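Chitooligosaccharidolytic beta-N-acetylglucosaminidase (Ostrinia furnacalis, PDB 3NSM) hydrolyses chitooligosaccharides from their non-reducing ends, releasing one beta-linked N-acetylglucosamine unit at a time and preferring shorter substrates. Local coordinates at residues A[278-283]-A[345-350]; A[227-232]-A[306-311]; A[376-381]-A[404-409]. All blocks are in the same frame, centred on the assembly; numbering follows the deposited sequence.

All three contacts join loops at the C-terminal ends of strands in the family 20 catalytic barrel, contact 3 also taking in helix 373-393. Contact 1 lies between the others, its centre about 9 Å from that of contact 2 and about 11 Å from that of contact 3; contacts 2 and 3 do not touch, their nearest atoms being about 8 Å apart. The inferred active-site residues are divided between contact 1 (His281, Glu346) and contact 2 (Asp227); the side chains of His281 and Asp227 come within about 3 Å of each other (nearest atoms). On the other flank, Glu346 OE2 makes a probable hydrogen bond of 2.7 Å to Thr405 OG1 of contact 3, and Val347 packs on Trp378.

Contact 1: A[278-283]-A[345-350]; sequences APAHVG and DEVSEA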
# COMPACT_ATOMS: atom_id res chain seq x y z
N ALA A 278 19.26 -14.69 -17.00
CA ALA A 278 20.34 -14.54 -17.98
C ALA A 278 19.86 -14.89 -19.40
O ALA A 278 18.89 -15.64 -19.54
CB ALA A 278 21.52 -15.42 -17.59
N PRO A 279 20.55 -14.38 -20.45
CA PRO A 279 21.70 -13.46 -20.42
C PRO A 279 21.34 -11.97 -20.47
O PRO A 279 22.24 -11.13 -20.41
CB PRO A 279 22.46 -13.85 -21.69
CG PRO A 279 21.39 -14.26 -22.65
CD PRO A 279 20.22 -14.79 -21.83
N ALA A 280 20.06 -11.64 -20.60
CA ALA A 280 19.63 -10.26 -20.40
C ALA A 280 19.43 -10.02 -18.90
O ALA A 280 19.70 -10.92 -18.09
CB ALA A 280 18.35 -9.98 -21.18
N HIS A 281 18.97 -8.83 -18.52
CA HIS A 281 18.70 -8.53 -17.11
C HIS A 281 19.94 -8.71 -16.24
O HIS A 281 19.86 -9.26 -15.13
CB HIS A 281 17.56 -9.41 -16.58
CG HIS A 281 16.21 -9.00 -17.08
ND1 HIS A 281 15.88 -9.00 -18.42
CD2 HIS A 281 15.10 -8.61 -16.42
CE1 HIS A 281 14.63 -8.61 -18.56
NE2 HIS A 281 14.13 -8.37 -17.36
N VAL A 282 21.08 -8.24 -16.73
CA VAL A 282 22.33 -8.21 -15.96
C VAL A 282 22.95 -6.85 -16.10
O VAL A 282 22.77 -6.20 -17.07
CB VAL A 282 23.33 -9.33 -16.29
CG1 VAL A 282 22.69 -10.66 -16.15
CG2 VAL A 282 23.90 -9.16 -17.65
N GLY A 283 23.63 -6.41 -15.07
CA GLY A 283 24.20 -5.10 -15.05
C GLY A 283 25.09 -4.89 -13.86
O GLY A 283 26.22 -5.29 -13.82
N ASP A 345 14.53 -14.12 -20.13
CA ASP A 345 13.87 -12.88 -20.52
C ASP A 345 14.45 -12.36 -21.82
O ASP A 345 15.63 -12.55 -22.10
CB ASP A 345 14.02 -11.83 -19.43
CG ASP A 345 12.86 -11.82 -18.47
OD1 ASP A 345 13.10 -11.80 -17.24
OD2 ASP A 345 11.70 -11.85 -18.95
N GLU A 346 13.60 -11.70 -22.61
CA GLU A 346 13.92 -11.33 -23.98
C GLU A 346 15.28 -10.66 -24.12
O GLU A 346 15.57 -9.65 -23.48
CB GLU A 346 12.81 -10.46 -24.59
CG GLU A 346 12.94 -10.20 -26.11
CD GLU A 346 12.89 -11.47 -26.96
OE1 GLU A 346 12.36 -12.51 -26.50
OE2 GLU A 346 13.38 -11.43 -28.11
N VAL A 347 16.11 -11.25 -24.98
CA VAL A 347 17.44 -10.73 -25.26
C VAL A 347 17.37 -9.66 -26.33
O VAL A 347 16.59 -9.76 -27.28
CB VAL A 347 18.40 -11.86 -25.67
CG1 VAL A 347 19.78 -11.31 -25.99
CG2 VAL A 347 18.49 -12.87 -24.56
N SER A 348 18.18 -8.62 -26.16
CA SER A 348 18.33 -7.57 -27.15
C SER A 348 19.35 -7.98 -28.20
O SER A 348 20.46 -8.42 -27.88
CB SER A 348 18.75 -6.25 -26.49
OG SER A 348 18.84 -5.21 -27.45
N GLU A 349 18.93 -7.84 -29.45
CA GLU A 349 19.73 -8.16 -30.62
C GLU A 349 20.67 -7.01 -30.92
O GLU A 349 21.84 -7.23 -31.25
CB GLU A 349 18.80 -8.44 -31.81
CG GLU A 349 17.74 -7.35 -32.09
CD GLU A 349 16.86 -7.00 -30.87
OE1 GLU A 349 16.06 -7.87 -30.43
OE2 GLU A 349 16.96 -5.86 -30.35
N ALA A 350 20.15 -5.78 -30.80
CA ALA A 350 20.92 -4.56 -31.02
C ALA A 350 22.10 -4.48 -30.06
O ALA A 350 23.19 -4.05 -30.44
CB ALA A 350 20.03 -3.34 -30.86
O HOH W 1 17.54 -13.01 -20.23
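The backbones of 278-283 and 345-350 come closest at Ala280 and Val347, whose CA atoms are 5.4 Å apart, where the loops after strands 271-278 and 340-343 of the eight-stranded parallel TIM-type barrel run beside each other. No direct hydrogen bond joins them. Ala280 points its methyl at 345-350, with CB 3.6 Å from Glu346 O. Pro279, which follows a cis peptide bond, sets ring atom CG 3.7 Å from Val347 CG2, the two side chains crossing at about a right angle; Trp378 of helix 373-393 covers both. His281, inferred to belong to the active site with Glu346, turns its ring to Asp345. With CG beside the backbone N (chi1 -74°), the imidazole reaches over the aspartate so that CE1 lies 3.4 Å from Asp345 CB. Ring and carboxylate are nearly parallel, 18° apart, and Asp345 OD1 sits above one ring face near its rim; a second acid, Asp277, lies close to the same oxygen. A water bridges the two backbones, accepting from Ala280 N at 2.9 Å and donating to Asp345 O at 2.7 Å.

Contact 2: A[227-232]-A[306-311]; sequences DSQSFP and EPPCGQ
Gln229 and Ser228 meet the proline-rich loop 306-311 chiefly through Pro308, and this is the tightly packed part of the contact. Pro308 follows a cis peptide bond and turns its ring to both residues: Ser228 CB lies 3.9 Å from Pro308 CG, and Gln229 CG lies 3.8 Å from Pro308 CD. Ser228 CB also comes within 3.6 Å of Pro308 O, so the serine methylene rests against ring and carbonyl alike. Trp562 of the second subunit packs on Gln229 and Pro308, which places this part of the contact at the dimer interface.

The other side is polar and looser, held by one direct bond and a water. Bending at chi2 (89°) swings the Gln229 amide toward the partly exposed Glu306, whose chain is extended beyond CG. Gln229 NE2 donates to Glu306 OE1 at 3.1 Å with an N-H...O angle of 146°, meeting the lone pair turned away from the other carboxylate oxygen. Amide and carboxylate planes stand almost perpendicular, 83° apart. NE2 also donates to a water at 3.0 Å, and that water gives a hydrogen to Pro307 O at 2.7 Å, linking the two loops a second time. Glu306 OE1 has a long, weak ion pair with Arg198, which also makes a weak hydrogen bond to Gln229 OE1; the arginine thus lies beside both partners of the amide-carboxylate bond.

Behind this pairing, Ser228 N donates to Asp227 OD1 at 2.8 Å, while His224 holds the other carboxylate oxygen. Asp227, inferred to be an active-site residue, and Glu306, essential for binding chitooligosaccharides, thus lie on neighbouring loops at the C-terminal end of a TIM-type barrel, where family 20 glycosidases place their active site.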
# COMPACT_ATOMS: atom_id res chain seq x y z
N ASP A 227 19.04 -8.82 -11.15
CA ASP A 227 18.63 -8.12 -12.33
C ASP A 227 19.62 -7.03 -12.66
O ASP A 227 20.64 -6.96 -12.06
CB ASP A 227 17.22 -7.59 -12.24
CG ASP A 227 16.45 -7.71 -13.54
OD1 ASP A 227 16.78 -7.04 -14.52
OD2 ASP A 227 15.50 -8.46 -13.56
N SER A 228 19.31 -6.20 -13.63
CA SER A 228 20.21 -5.15 -14.06
C SER A 228 20.53 -4.12 -12.97
O SER A 228 21.63 -3.66 -12.85
CB SER A 228 19.58 -4.41 -15.22
OG SER A 228 19.12 -5.31 -16.15
N GLN A 229 19.54 -3.79 -12.19
CA GLN A 229 19.58 -2.71 -11.20
C GLN A 229 20.39 -3.02 -9.93
O GLN A 229 20.90 -2.09 -9.29
CB GLN A 229 18.16 -2.29 -10.81
CG GLN A 229 17.40 -1.52 -11.88
CD GLN A 229 16.62 -2.40 -12.85
OE1 GLN A 229 16.80 -3.62 -12.89
NE2 GLN A 229 15.75 -1.78 -13.64
N SER A 230 20.47 -4.30 -9.56
CA SER A 230 21.25 -4.70 -8.38
C SER A 230 21.53 -6.19 -8.30
O SER A 230 20.85 -7.02 -8.93
CB SER A 230 20.56 -4.23 -7.10
OG SER A 230 19.38 -4.97 -6.84
N PHE A 231 22.54 -6.53 -7.49
CA PHE A 231 22.95 -7.89 -7.23
C PHE A 231 23.06 -8.09 -5.72
O PHE A 231 24.16 -8.04 -5.17
CB PHE A 231 24.31 -8.15 -7.90
CG PHE A 231 24.62 -9.60 -8.14
CD1 PHE A 231 24.71 -10.09 -9.44
CD2 PHE A 231 24.85 -10.47 -7.08
CE1 PHE A 231 25.02 -11.43 -9.68
CE2 PHE A 231 25.14 -11.81 -7.31
CZ PHE A 231 25.23 -12.29 -8.60
N PRO A 232 21.92 -8.29 -5.03
CA PRO A 232 21.95 -8.45 -3.57
C PRO A 232 22.34 -9.84 -3.09
O PRO A 232 22.58 -10.02 -1.90
CB PRO A 232 20.51 -8.13 -3.16
CG PRO A 232 19.70 -8.59 -4.32
CD PRO A 232 20.54 -8.33 -5.55
N GLU A 306 14.10 -1.58 -20.55
CA GLU A 306 14.08 -0.57 -19.49
C GLU A 306 15.51 -0.29 -18.99
O GLU A 306 16.35 -1.18 -18.99
CB GLU A 306 13.16 -1.00 -18.32
CG GLU A 306 13.67 -2.18 -17.49
CD GLU A 306 12.75 -2.56 -16.33
OE1 GLU A 306 13.24 -2.66 -15.18
OE2 GLU A 306 11.54 -2.77 -16.56
N PRO A 307 15.79 0.96 -18.58
CA PRO A 307 17.13 1.27 -18.10
C PRO A 307 17.39 0.64 -16.73
O PRO A 307 16.46 0.52 -15.94
CB PRO A 307 17.12 2.79 -17.98
CG PRO A 307 15.69 3.14 -17.74
CD PRO A 307 14.89 2.13 -18.51
N PRO A 308 18.64 0.23 -16.46
CA PRO A 308 19.80 0.33 -17.34
C PRO A 308 19.91 -0.86 -18.30
O PRO A 308 19.55 -1.98 -17.93
CB PRO A 308 20.97 0.28 -16.36
CG PRO A 308 20.47 -0.60 -15.25
CD PRO A 308 18.98 -0.39 -15.16
N CYS A 309 20.43 -0.61 -19.50
CA CYS A 309 20.72 -1.71 -20.42
C CYS A 309 21.91 -2.51 -19.90
O CYS A 309 22.64 -2.04 -19.02
CB CYS A 309 20.97 -1.19 -21.84
SG CYS A 309 19.59 -0.27 -22.58
N GLY A 310 22.09 -3.71 -20.44
CA GLY A 310 23.19 -4.59 -20.06
C GLY A 310 22.87 -6.06 -20.30
O GLY A 310 21.78 -6.52 -19.95
N GLN A 311 23.81 -6.78 -20.90
CA GLN A 311 23.64 -8.21 -21.19
C GLN A 311 24.96 -8.94 -21.06
O GLN A 311 26.02 -8.36 -21.30
CB GLN A 311 23.09 -8.43 -22.60
CG GLN A 311 21.68 -7.94 -22.79
CD GLN A 311 21.07 -8.35 -24.12
OE1 GLN A 311 21.77 -8.59 -25.11
NE2 GLN A 311 19.75 -8.41 -24.14
O HOH W 2 16.21 1.12 -13.34

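Contact 3: A[376-381]-A[404-409]; sequences KLWNYF and STLTNY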
# COMPACT_ATOMS: atom_id res chain seq x y z
N LYS A 376 20.86 -18.15 -32.55
CA LYS A 376 21.88 -19.20 -32.45
C LYS A 376 22.82 -18.94 -31.28
O LYS A 376 23.19 -19.87 -30.55
CB LYS A 376 22.68 -19.30 -33.76
CG LYS A 376 22.38 -20.53 -34.62
CD LYS A 376 23.18 -21.74 -34.12
CE LYS A 376 23.43 -22.77 -35.22
NZ LYS A 376 24.49 -23.75 -34.80
N LEU A 377 23.20 -17.68 -31.10
CA LEU A 377 24.07 -17.26 -30.01
C LEU A 377 23.40 -17.46 -28.65
O LEU A 377 24.01 -17.99 -27.72
CB LEU A 377 24.49 -15.80 -30.19
CG LEU A 377 25.56 -15.23 -29.25
CD1 LEU A 377 26.82 -16.08 -29.23
CD2 LEU A 377 25.87 -13.81 -29.65
N TRP A 378 22.13 -17.04 -28.54
CA TRP A 378 21.34 -17.20 -27.32
C TRP A 378 21.23 -18.68 -26.95
O TRP A 378 21.39 -19.05 -25.79
CB TRP A 378 19.96 -16.57 -27.50
CG TRP A 378 19.08 -16.51 -26.26
CD1 TRP A 378 19.32 -17.09 -25.05
CD2 TRP A 378 17.80 -15.88 -26.15
NE1 TRP A 378 18.29 -16.84 -24.18
CE2 TRP A 378 17.34 -16.10 -24.83
CE3 TRP A 378 17.01 -15.14 -27.03
CZ2 TRP A 378 16.11 -15.60 -24.38
CZ3 TRP A 378 15.78 -14.64 -26.57
CH2 TRP A 378 15.35 -14.88 -25.26
N ASN A 379 20.99 -19.53 -27.95
CA ASN A 379 20.96 -20.97 -27.74
C ASN A 379 22.32 -21.51 -27.31
O ASN A 379 22.41 -22.38 -26.43
CB ASN A 379 20.48 -21.70 -29.00
CG ASN A 379 20.38 -23.20 -28.79
OD1 ASN A 379 19.98 -23.67 -27.72
ND2 ASN A 379 20.75 -23.97 -29.82
N TYR A 380 23.37 -21.00 -27.94
CA TYR A 380 24.74 -21.35 -27.56
C TYR A 380 24.97 -21.03 -26.08
O TYR A 380 25.50 -21.86 -25.34
CB TYR A 380 25.76 -20.64 -28.45
CG TYR A 380 27.20 -20.80 -28.00
CD1 TYR A 380 27.93 -21.95 -28.31
CD2 TYR A 380 27.83 -19.80 -27.25
CE1 TYR A 380 29.25 -22.10 -27.89
CE2 TYR A 380 29.15 -19.95 -26.83
CZ TYR A 380 29.85 -21.09 -27.15
OH TYR A 380 31.16 -21.23 -26.73
N PHE A 381 24.53 -19.84 -25.65
CA PHE A 381 24.62 -19.44 -24.24
C PHE A 381 23.85 -20.37 -23.31
O PHE A 381 24.41 -20.90 -22.35
CB PHE A 381 24.15 -17.99 -24.02
CG PHE A 381 23.95 -17.65 -22.56
CD1 PHE A 381 22.69 -17.73 -21.97
CD2 PHE A 381 25.04 -17.31 -21.77
CE1 PHE A 381 22.52 -17.45 -20.62
CE2 PHE A 381 24.88 -17.03 -20.42
CZ PHE A 381 23.62 -17.10 -19.85
N SER A 404 9.45 -16.34 -24.85
CA SER A 404 10.30 -15.35 -25.51
C SER A 404 10.50 -15.77 -26.95
O SER A 404 9.95 -16.78 -27.39
CB SER A 404 11.67 -15.28 -24.81
OG SER A 404 12.36 -16.52 -24.92
N THR A 405 11.31 -14.99 -27.67
CA THR A 405 11.73 -15.33 -29.03
C THR A 405 12.36 -16.72 -29.06
O THR A 405 12.08 -17.51 -29.96
CB THR A 405 12.69 -14.27 -29.60
OG1 THR A 405 11.98 -13.04 -29.76
CG2 THR A 405 13.27 -14.68 -30.94
N LEU A 406 13.18 -17.02 -28.05
CA LEU A 406 13.82 -18.33 -27.94
C LEU A 406 12.82 -19.48 -27.78
O LEU A 406 13.03 -20.57 -28.31
CB LEU A 406 14.83 -18.34 -26.79
CG LEU A 406 15.63 -19.63 -26.50
CD1 LEU A 406 16.64 -19.92 -27.61
CD2 LEU A 406 16.33 -19.56 -25.15
N THR A 407 11.74 -19.23 -27.05
CA THR A 407 10.81 -20.30 -26.68
C THR A 407 9.54 -20.31 -27.52
O THR A 407 8.56 -20.99 -27.17
CB THR A 407 10.44 -20.24 -25.19
OG1 THR A 407 9.97 -18.93 -24.87
CG2 THR A 407 11.65 -20.57 -24.32
N ASN A 408 9.55 -19.54 -28.61
CA ASN A 408 8.51 -19.60 -29.64
C ASN A 408 8.32 -21.05 -30.06
O ASN A 408 9.27 -21.69 -30.52
CB ASN A 408 8.90 -18.73 -30.84
CG ASN A 408 7.83 -18.67 -31.92
OD1 ASN A 408 7.01 -19.57 -32.06
ND2 ASN A 408 7.84 -17.59 -32.69
N TYR A 409 7.11 -21.56 -29.89
CA TYR A 409 6.81 -22.99 -30.10
C TYR A 409 7.20 -23.50 -31.48
O TYR A 409 7.50 -24.68 -31.65
CB TYR A 409 5.34 -23.30 -29.80
CG TYR A 409 4.37 -22.92 -30.90
CD1 TYR A 409 4.04 -23.83 -31.91
CD2 TYR A 409 3.79 -21.65 -30.94
CE1 TYR A 409 3.15 -23.49 -32.92
CE2 TYR A 409 2.90 -21.30 -31.94
CZ TYR A 409 2.58 -22.22 -32.93
OH TYR A 409 1.71 -21.88 -33.93
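Two backbone groups grip Thr407 OG1: the N of Ser404, a residue whose side chain touches Trp378, donates to it at 2.6 Å with an N-H...O angle of 136°, and the carbonyl O of Trp402 is its other hydrogen-bond partner. The hydroxyl thereby ties the end of strand 399-402 to the type I beta turn that runs from Thr405 to Asn408. Ser404, just before the turn, takes two weak bonds, from Thr407 N to its backbone O and from Leu406 N to its OG, and Leu406 is presented to the helix.

Across the contact, Leu406 lies over one face of the Trp378 indole. Leu406 CB stands 3.6 Å from the centroid of the six-membered ring of Trp378, only 2° off the ring normal, a CH-pi contact over the face. Farther along the leucine, CD2 covers the five-membered side of the same face, 3.5 Å from Trp378 NE1. The other methyl, CD1, passes toward Asn379 on the next position of the helix.

In the TIM-type barrel this joins helix 373-393, on the outer layer, to the loop that follows strand 399-402. Trp378 has CG opposite its backbone N (chi1 -173°), which carries the indole off the helix toward the loop, where Pro279 and Val347 of contact 1 also pack on it.

Thr405 makes a loose oblique touch on the six-membered ring, CB being 4.3 Å from Trp378 CZ3, while its OG1 is hydrogen-bonded to Glu346 OE2. The far rim of the same ring meets Ser404, whose OG comes obliquely to 3.4 Å from Trp378 CH2.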